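PDB 4Y68: putative nisin-resistance protein from Streptococcus agalactiae 515, which probably acts as a membrane-anchored serine peptidase of family S41 that recognises the lantibiotic nisin and cleaves it, thereby conferring resistance. Local coordinates for residues T213-K225 with P297-I309. Sequence-based numbering, arbitrary orientation.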
ATOM      1  N   THR A 213      -8.513  -7.443  19.764  1.00 36.22           N
ATOM      2  CA  THR A 213      -9.328  -7.421  20.981  1.00 37.79           C
ATOM      3  C   THR A 213     -10.720  -6.816  20.811  1.00 37.21           C
ATOM      4  O   THR A 213     -11.516  -6.835  21.744  1.00 42.54           O
ATOM      5  CB  THR A 213      -8.613  -6.684  22.116  1.00 30.83           C
ATOM      6  OG1 THR A 213      -8.271  -5.360  21.700  1.00 33.33           O
ATOM      7  CG2 THR A 213      -7.320  -7.438  22.505  1.00 34.49           C
ATOM      8  N   LYS A 214     -11.043  -6.309  19.628  1.00 40.94           N
ATOM      9  CA  LYS A 214     -12.415  -5.846  19.379  1.00 35.90           C
ATOM     10  C   LYS A 214     -13.100  -6.697  18.338  1.00 37.78           C
ATOM     11  O   LYS A 214     -12.572  -6.904  17.238  1.00 38.44           O
ATOM     12  CB  LYS A 214     -12.447  -4.385  18.933  1.00 33.85           C
ATOM     13  CG  LYS A 214     -11.891  -3.413  19.945  1.00 38.77           C
ATOM     14  CD  LYS A 214     -12.736  -3.381  21.223  1.00 40.44           C
ATOM     15  CE  LYS A 214     -14.192  -3.080  20.931  1.00 38.34           C
ATOM     16  NZ  LYS A 214     -14.859  -2.436  22.122  1.00 45.64           N
ATOM     17  N   HIS A 215     -14.294  -7.167  18.675  1.00 38.39           N
ATOM     18  CA  HIS A 215     -15.047  -8.017  17.781  1.00 36.72           C
ATOM     19  C   HIS A 215     -16.471  -7.503  17.627  1.00 35.10           C
ATOM     20  O   HIS A 215     -17.351  -7.844  18.401  1.00 43.47           O
ATOM     21  CB  HIS A 215     -15.046  -9.465  18.286  1.00 42.73           C
ATOM     22  CG  HIS A 215     -13.687  -9.986  18.645  1.00 43.95           C
ATOM     23  ND1 HIS A 215     -13.245 -10.081  19.951  1.00 52.18           N
ATOM     24  CD2 HIS A 215     -12.673 -10.448  17.873  1.00 45.18           C
ATOM     25  CE1 HIS A 215     -12.019 -10.577  19.966  1.00 47.25           C
ATOM     26  NE2 HIS A 215     -11.644 -10.802  18.720  1.00 40.45           N
ATOM     27  N   VAL A 216     -16.680  -6.682  16.611  1.00 31.64           N
ATOM     28  CA  VAL A 216     -17.989  -6.176  16.257  1.00 31.57           C
ATOM     29  C   VAL A 216     -18.168  -6.371  14.768  1.00 32.88           C
ATOM     30  O   VAL A 216     -17.193  -6.510  14.039  1.00 33.19           O
ATOM     31  CB  VAL A 216     -18.142  -4.674  16.580  1.00 35.28           C
ATOM     32  CG1 VAL A 216     -18.019  -4.414  18.064  1.00 35.55           C
ATOM     33  CG2 VAL A 216     -17.093  -3.880  15.821  1.00 33.78           C
ATOM     34  N   PRO A 217     -19.412  -6.361  14.300  1.00 30.52           N
ATOM     35  CA  PRO A 217     -19.633  -6.297  12.855  1.00 33.45           C
ATOM     36  C   PRO A 217     -18.882  -5.120  12.264  1.00 31.83           C
ATOM     37  O   PRO A 217     -18.907  -4.027  12.833  1.00 31.52           O
ATOM     38  CB  PRO A 217     -21.140  -6.093  12.727  1.00 34.22           C
ATOM     39  CG  PRO A 217     -21.697  -6.618  14.032  1.00 38.36           C
ATOM     40  CD  PRO A 217     -20.662  -6.316  15.068  1.00 33.90           C
ATOM     41  N   ILE A 218     -18.213  -5.345  11.143  1.00 33.43           N
ATOM     42  CA  ILE A 218     -17.455  -4.296  10.494  1.00 28.28           C
ATOM     43  C   ILE A 218     -17.880  -4.196   9.037  1.00 31.75           C
ATOM     44  O   ILE A 218     -17.850  -5.193   8.303  1.00 28.84           O
ATOM     45  CB  ILE A 218     -15.946  -4.551  10.573  1.00 31.10           C
ATOM     46  CG1 ILE A 218     -15.440  -4.404  12.011  1.00 27.36           C
ATOM     47  CG2 ILE A 218     -15.187  -3.597   9.641  1.00 31.11           C
ATOM     48  CD1 ILE A 218     -14.027  -4.919  12.219  1.00 24.38           C
ATOM     49  N   ALA A 219     -18.280  -2.996   8.621  1.00 25.73           N
ATOM     50  CA  ALA A 219     -18.532  -2.746   7.211  1.00 27.21           C
ATOM     51  C   ALA A 219     -17.383  -1.933   6.614  1.00 27.84           C
ATOM     52  O   ALA A 219     -16.977  -0.913   7.163  1.00 26.87           O
ATOM     53  CB  ALA A 219     -19.852  -2.031   7.021  1.00 28.22           C
ATOM     54  N   ILE A 220     -16.857  -2.393   5.491  1.00 22.95           N
ATOM     55  CA  ILE A 220     -15.753  -1.704   4.844  1.00 27.50           C
ATOM     56  C   ILE A 220     -16.172  -1.117   3.509  1.00 24.26           C
ATOM     57  O   ILE A 220     -16.712  -1.819   2.670  1.00 24.00           O
ATOM     58  CB  ILE A 220     -14.556  -2.641   4.595  1.00 24.04           C
ATOM     59  CG1 ILE A 220     -14.072  -3.265   5.897  1.00 26.89           C
ATOM     60  CG2 ILE A 220     -13.416  -1.876   3.991  1.00 26.53           C
ATOM     61  CD1 ILE A 220     -12.909  -4.165   5.692  1.00 20.17           C
ATOM     62  N   ILE A 221     -15.889   0.160   3.295  1.00 23.04           N
ATOM     63  CA  ILE A 221     -16.275   0.801   2.039  1.00 20.12           C
ATOM     64  C   ILE A 221     -15.051   1.083   1.168  1.00 23.36           C
ATOM     65  O   ILE A 221     -14.017   1.550   1.660  1.00 23.25           O
ATOM     66  CB  ILE A 221     -17.053   2.120   2.298  1.00 21.02           C
ATOM     67  CG1 ILE A 221     -18.294   1.837   3.133  1.00 26.17           C
ATOM     68  CG2 ILE A 221     -17.409   2.825   0.980  1.00 20.04           C
ATOM     69  CD1 ILE A 221     -19.093   3.097   3.516  1.00 26.89           C
ATOM     70  N   THR A 222     -15.165   0.768  -0.118  1.00 22.51           N
ATOM     71  CA  THR A 222     -14.113   1.026  -1.081  1.00 20.83           C
ATOM     72  C   THR A 222     -14.718   1.714  -2.301  1.00 24.90           C
ATOM     73  O   THR A 222     -15.908   1.563  -2.568  1.00 23.86           O
ATOM     74  CB  THR A 222     -13.414  -0.281  -1.516  1.00 26.41           C
ATOM     75  OG1 THR A 222     -14.334  -1.113  -2.230  1.00 23.13           O
ATOM     76  CG2 THR A 222     -12.881  -1.058  -0.309  1.00 20.43           C
ATOM     77  N   ASN A 223     -13.916   2.460  -3.055  1.00 27.87           N
ATOM     78  CA  ASN A 223     -14.378   2.947  -4.349  1.00 24.28           C
ATOM     79  C   ASN A 223     -13.273   2.742  -5.375  1.00 28.93           C
ATOM     80  O   ASN A 223     -12.267   2.131  -5.043  1.00 25.82           O
ATOM     81  CB  ASN A 223     -14.847   4.411  -4.280  1.00 24.64           C
ATOM     82  CG  ASN A 223     -13.729   5.403  -4.005  1.00 26.30           C
ATOM     83  OD1 ASN A 223     -12.600   5.025  -3.725  1.00 26.40           O
ATOM     84  ND2 ASN A 223     -14.058   6.705  -4.078  1.00 23.21           N
ATOM     85  N   HIS A 224     -13.463   3.220  -6.610  1.00 24.76           N
ATOM     86  CA  HIS A 224     -12.518   2.954  -7.692  1.00 26.36           C
ATOM     87  C   HIS A 224     -11.110   3.499  -7.424  1.00 29.95           C
ATOM     88  O   HIS A 224     -10.137   3.034  -8.015  1.00 26.50           O
ATOM     89  CB  HIS A 224     -13.044   3.536  -9.014  1.00 32.62           C
ATOM     90  CG  HIS A 224     -14.108   2.704  -9.664  1.00 38.99           C
ATOM     91  ND1 HIS A 224     -14.034   1.328  -9.743  1.00 39.95           N
ATOM     92  CD2 HIS A 224     -15.278   3.053 -10.257  1.00 40.05           C
ATOM     93  CE1 HIS A 224     -15.109   0.866 -10.363  1.00 39.03           C
ATOM     94  NE2 HIS A 224     -15.878   1.891 -10.685  1.00 40.88           N
ATOM     95  N   LYS A 225     -10.997   4.483  -6.539  1.00 31.11           N
ATOM     96  CA  LYS A 225      -9.698   5.094  -6.259  1.00 28.22           C
ATOM     97  C   LYS A 225      -8.927   4.348  -5.164  1.00 24.03           C
ATOM     98  O   LYS A 225      -7.711   4.487  -5.051  1.00 22.72           O
ATOM     99  CB  LYS A 225      -9.866   6.563  -5.865  1.00 24.77           C
ATOM    100  CG  LYS A 225     -10.270   7.494  -7.012  1.00 34.87           C
ATOM    101  CD  LYS A 225      -9.855   8.946  -6.692  1.00 40.38           C
ATOM    102  CE  LYS A 225     -10.547   9.976  -7.588  1.00 58.47           C
ATOM    103  NZ  LYS A 225     -10.531   9.605  -9.039  1.00 61.24           N
ATOM    104  N   PRO A 297     -22.954   2.974  -0.746  1.00 30.23           N
ATOM    105  CA  PRO A 297     -22.414   2.062   0.265  1.00 26.50           C
ATOM    106  C   PRO A 297     -22.589   2.543   1.712  1.00 29.33           C
ATOM    107  O   PRO A 297     -22.660   1.704   2.600  1.00 29.83           O
ATOM    108  CB  PRO A 297     -20.935   1.957  -0.109  1.00 25.04           C
ATOM    109  CG  PRO A 297     -20.639   3.142  -0.900  1.00 24.29           C
ATOM    110  CD  PRO A 297     -21.905   3.523  -1.620  1.00 26.43           C
ATOM    111  N   LEU A 298     -22.669   3.845   1.967  1.00 33.60           N
ATOM    112  CA  LEU A 298     -22.929   4.289   3.352  1.00 33.32           C
ATOM    113  C   LEU A 298     -24.313   3.850   3.797  1.00 31.25           C
ATOM    114  O   LEU A 298     -24.512   3.404   4.930  1.00 32.09           O
ATOM    115  CB  LEU A 298     -22.811   5.806   3.496  1.00 27.23           C
ATOM    116  CG  LEU A 298     -21.410   6.357   3.708  1.00 32.02           C
ATOM    117  CD1 LEU A 298     -21.452   7.869   3.642  1.00 30.90           C
ATOM    118  CD2 LEU A 298     -20.861   5.883   5.056  1.00 37.88           C
ATOM    119  N   GLN A 299     -25.270   3.989   2.891  1.00 32.43           N
ATOM    120  CA  GLN A 299     -26.650   3.636   3.189  1.00 39.78           C
ATOM    121  C   GLN A 299     -26.747   2.129   3.461  1.00 33.89           C
ATOM    122  O   GLN A 299     -27.201   1.698   4.514  1.00 29.72           O
ATOM    123  CB  GLN A 299     -27.569   4.053   2.030  1.00 36.40           C
ATOM    124  CG  GLN A 299     -29.040   3.700   2.237  1.00 41.89           C
ATOM    125  CD  GLN A 299     -29.936   4.102   1.058  1.00 46.47           C
ATOM    126  OE1 GLN A 299     -30.029   3.389   0.052  1.00 46.62           O
ATOM    127  NE2 GLN A 299     -30.603   5.240   1.189  1.00 44.14           N
ATOM    128  N   GLU A 300     -26.284   1.335   2.504  1.00 35.45           N
ATOM    129  CA  GLU A 300     -26.431  -0.104   2.596  1.00 30.79           C
ATOM    130  C   GLU A 300     -25.601  -0.655   3.747  1.00 34.20           C
ATOM    131  O   GLU A 300     -26.014  -1.609   4.400  1.00 36.89           O
ATOM    132  CB  GLU A 300     -26.061  -0.744   1.262  1.00 32.09           C
ATOM    133  CG  GLU A 300     -26.920  -0.181   0.097  1.00 38.34           C
ATOM    134  CD  GLU A 300     -26.939  -1.064  -1.143  1.00 40.14           C
ATOM    135  OE1 GLU A 300     -26.522  -2.250  -1.037  1.00 39.53           O
ATOM    136  OE2 GLU A 300     -27.372  -0.568  -2.224  1.00 37.94           O
ATOM    137  N   SER A 301     -24.451  -0.028   4.005  1.00 29.73           N
ATOM    138  CA  SER A 301     -23.598  -0.336   5.160  1.00 33.32           C
ATOM    139  C   SER A 301     -24.296  -0.261   6.512  1.00 33.09           C
ATOM    140  O   SER A 301     -24.144  -1.145   7.355  1.00 34.37           O
ATOM    141  CB  SER A 301     -22.417   0.634   5.220  1.00 28.66           C
ATOM    142  OG  SER A 301     -21.277   0.093   4.619  1.00 34.22           O
ATOM    143  N   GLN A 302     -24.996   0.842   6.745  1.00 30.84           N
ATOM    144  CA  GLN A 302     -25.667   1.042   8.022  1.00 35.22           C
ATOM    145  C   GLN A 302     -26.763   0.005   8.205  1.00 33.56           C
ATOM    146  O   GLN A 302     -26.877  -0.600   9.261  1.00 37.33           O
ATOM    147  CB  GLN A 302     -26.259   2.445   8.121  1.00 34.34           C
ATOM    148  CG  GLN A 302     -25.250   3.539   8.204  1.00 30.33           C
ATOM    149  CD  GLN A 302     -25.899   4.903   8.059  1.00 35.32           C
ATOM    150  OE1 GLN A 302     -26.327   5.511   9.043  1.00 36.00           O
ATOM    151  NE2 GLN A 302     -25.998   5.381   6.823  1.00 32.63           N
ATOM    152  N   SER A 303     -27.559  -0.204   7.162  1.00 33.30           N
ATOM    153  CA  SER A 303     -28.642  -1.162   7.251  1.00 37.32           C
ATOM    154  C   SER A 303     -28.083  -2.538   7.565  1.00 38.68           C
ATOM    155  O   SER A 303     -28.595  -3.224   8.448  1.00 39.19           O
ATOM    156  CB  SER A 303     -29.464  -1.200   5.967  1.00 35.13           C
ATOM    157  OG  SER A 303     -28.782  -1.925   4.975  1.00 45.70           O
ATOM    158  N   TRP A 304     -27.023  -2.934   6.864  1.00 38.42           N
ATOM    159  CA  TRP A 304     -26.404  -4.226   7.139  1.00 35.89           C
ATOM    160  C   TRP A 304     -25.962  -4.270   8.591  1.00 37.95           C
ATOM    161  O   TRP A 304     -26.224  -5.246   9.287  1.00 40.74           O
ATOM    162  CB  TRP A 304     -25.216  -4.503   6.214  1.00 34.91           C
ATOM    163  CG  TRP A 304     -24.545  -5.787   6.552  1.00 37.50           C
ATOM    164  CD1 TRP A 304     -25.021  -7.044   6.308  1.00 37.26           C
ATOM    165  CD2 TRP A 304     -23.287  -5.958   7.230  1.00 38.03           C
ATOM    166  NE1 TRP A 304     -24.131  -7.986   6.773  1.00 35.78           N
ATOM    167  CE2 TRP A 304     -23.060  -7.349   7.346  1.00 36.42           C
ATOM    168  CE3 TRP A 304     -22.327  -5.070   7.742  1.00 34.70           C
ATOM    169  CZ2 TRP A 304     -21.917  -7.879   7.957  1.00 33.57           C
ATOM    170  CZ3 TRP A 304     -21.186  -5.597   8.347  1.00 32.93           C
ATOM    171  CH2 TRP A 304     -20.997  -6.994   8.453  1.00 33.40           C
ATOM    172  N   LEU A 305     -25.342  -3.193   9.061  1.00 34.30           N
ATOM    173  CA  LEU A 305     -24.850  -3.159  10.439  1.00 41.69           C
ATOM    174  C   LEU A 305     -25.996  -3.305  11.439  1.00 44.36           C
ATOM    175  O   LEU A 305     -25.839  -3.974  12.464  1.00 41.14           O
ATOM    176  CB  LEU A 305     -24.073  -1.871  10.716  1.00 36.26           C
ATOM    177  CG  LEU A 305     -22.691  -1.738  10.076  1.00 35.48           C
ATOM    178  CD1 LEU A 305     -22.136  -0.354  10.338  1.00 31.91           C
ATOM    179  CD2 LEU A 305     -21.750  -2.797  10.622  1.00 31.88           C
ATOM    180  N   LYS A 306     -27.139  -2.686  11.140  1.00 40.95           N
ATOM    181  CA  LYS A 306     -28.316  -2.793  12.013  1.00 47.74           C
ATOM    182  C   LYS A 306     -28.736  -4.243  12.193  1.00 42.55           C
ATOM    183  O   LYS A 306     -28.885  -4.715  13.315  1.00 48.56           O
ATOM    184  CB  LYS A 306     -29.499  -1.981  11.467  1.00 49.28           C
ATOM    185  CG  LYS A 306     -29.286  -0.472  11.475  1.00 48.42           C
ATOM    186  CD  LYS A 306     -30.487   0.279  10.884  1.00 53.55           C
ATOM    187  CE  LYS A 306     -30.071   1.631  10.260  1.00 55.36           C
ATOM    188  NZ  LYS A 306     -30.164   1.660   8.753  1.00 51.28           N
ATOM    189  N   SER A 307     -28.915  -4.945  11.085  1.00 43.08           N
ATOM    190  CA  SER A 307     -29.311  -6.351  11.111  1.00 45.91           C
ATOM    191  C   SER A 307     -28.394  -7.217  11.962  1.00 49.05           C
ATOM    192  O   SER A 307     -28.845  -8.178  12.577  1.00 52.37           O
ATOM    193  CB  SER A 307     -29.346  -6.926   9.693  1.00 47.38           C
ATOM    194  OG  SER A 307     -28.082  -7.472   9.338  1.00 54.82           O
ATOM    195  N   ARG A 308     -27.104  -6.894  11.999  1.00 48.82           N
ATOM    196  CA  ARG A 308     -26.160  -7.745  12.718  1.00 46.35           C
ATOM    197  C   ARG A 308     -26.033  -7.323  14.182  1.00 46.10           C
ATOM    198  O   ARG A 308     -25.733  -8.142  15.046  1.00 48.32           O
ATOM    199  CB  ARG A 308     -24.799  -7.746  12.010  1.00 48.66           C
ATOM    200  CG  ARG A 308     -24.810  -8.451  10.634  1.00 47.96           C
ATOM    201  CD  ARG A 308     -24.484  -9.954  10.737  1.00 51.38           C
ATOM    202  NE  ARG A 308     -23.045 -10.201  10.644  1.00 56.55           N
ATOM    203  CZ  ARG A 308     -22.448 -10.904   9.677  1.00 51.27           C
ATOM    204  NH1 ARG A 308     -23.163 -11.470   8.706  1.00 53.95           N
ATOM    205  NH2 ARG A 308     -21.124 -11.044   9.688  1.00 37.40           N
ATOM    206  N   ILE A 309     -26.292  -6.056  14.476  1.00 48.06           N
ATOM    207  CA  ILE A 309     -26.308  -5.620  15.869  1.00 46.99           C
ATOM    208  C   ILE A 309     -27.505  -6.233  16.595  1.00 47.07           C
ATOM    209  O   ILE A 309     -27.370  -6.749  17.711  1.00 51.41           O
ATOM    210  CB  ILE A 309     -26.362  -4.082  15.987  1.00 44.96           C
ATOM    211  CG1 ILE A 309     -25.187  -3.438  15.247  1.00 47.03           C
ATOM    212  CG2 ILE A 309     -26.342  -3.652  17.430  1.00 42.87           C
ATOM    213  CD1 ILE A 309     -23.861  -3.990  15.638  1.00 45.56           C
TER
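Ala219 and Ser301 bring the two backbones nearest, CA to CA 6.0 Å, and illustrate how small residues let a helix settle on a sheet. Ala219 CB lies 3.5 Å from Ser301 OG, and Leu305 and the Trp304 ring close round the same methyl. Ile221, next along this face, spreads two branches over the first helical turn: CG2, held anti to the backbone N, sits 3.8 Å from Pro297 CG, while the side chains of Ile221 and exposed Leu298 cross at about a right angle, with Ile221 CD1 3.6 Å from Leu298 CD2. The axes of 218-222 and 297-308 run nearly antiparallel, at 168°. The strand is an inner one of the mixed sheet in the S41 peptidase domain, flanked by 152-156 and 243-247, and the C-terminal helix covers one face of it; Ile154 and Phe246 extend the buried patch. Trp304, its CG anti to the backbone N (chi1 177°), reaches the strand, bringing CZ3 to 3.4 Å from Ile218 O. At the chain end, exposed Arg308 and Ile309 pack on partly exposed Pro217, whose CG meets Ile309 CD1 at 3.8 Å. Arg308 lays CG over the rim of one indole face, and bends at chi2 and chi3 turn one guanidinium face over Trp304 CZ2.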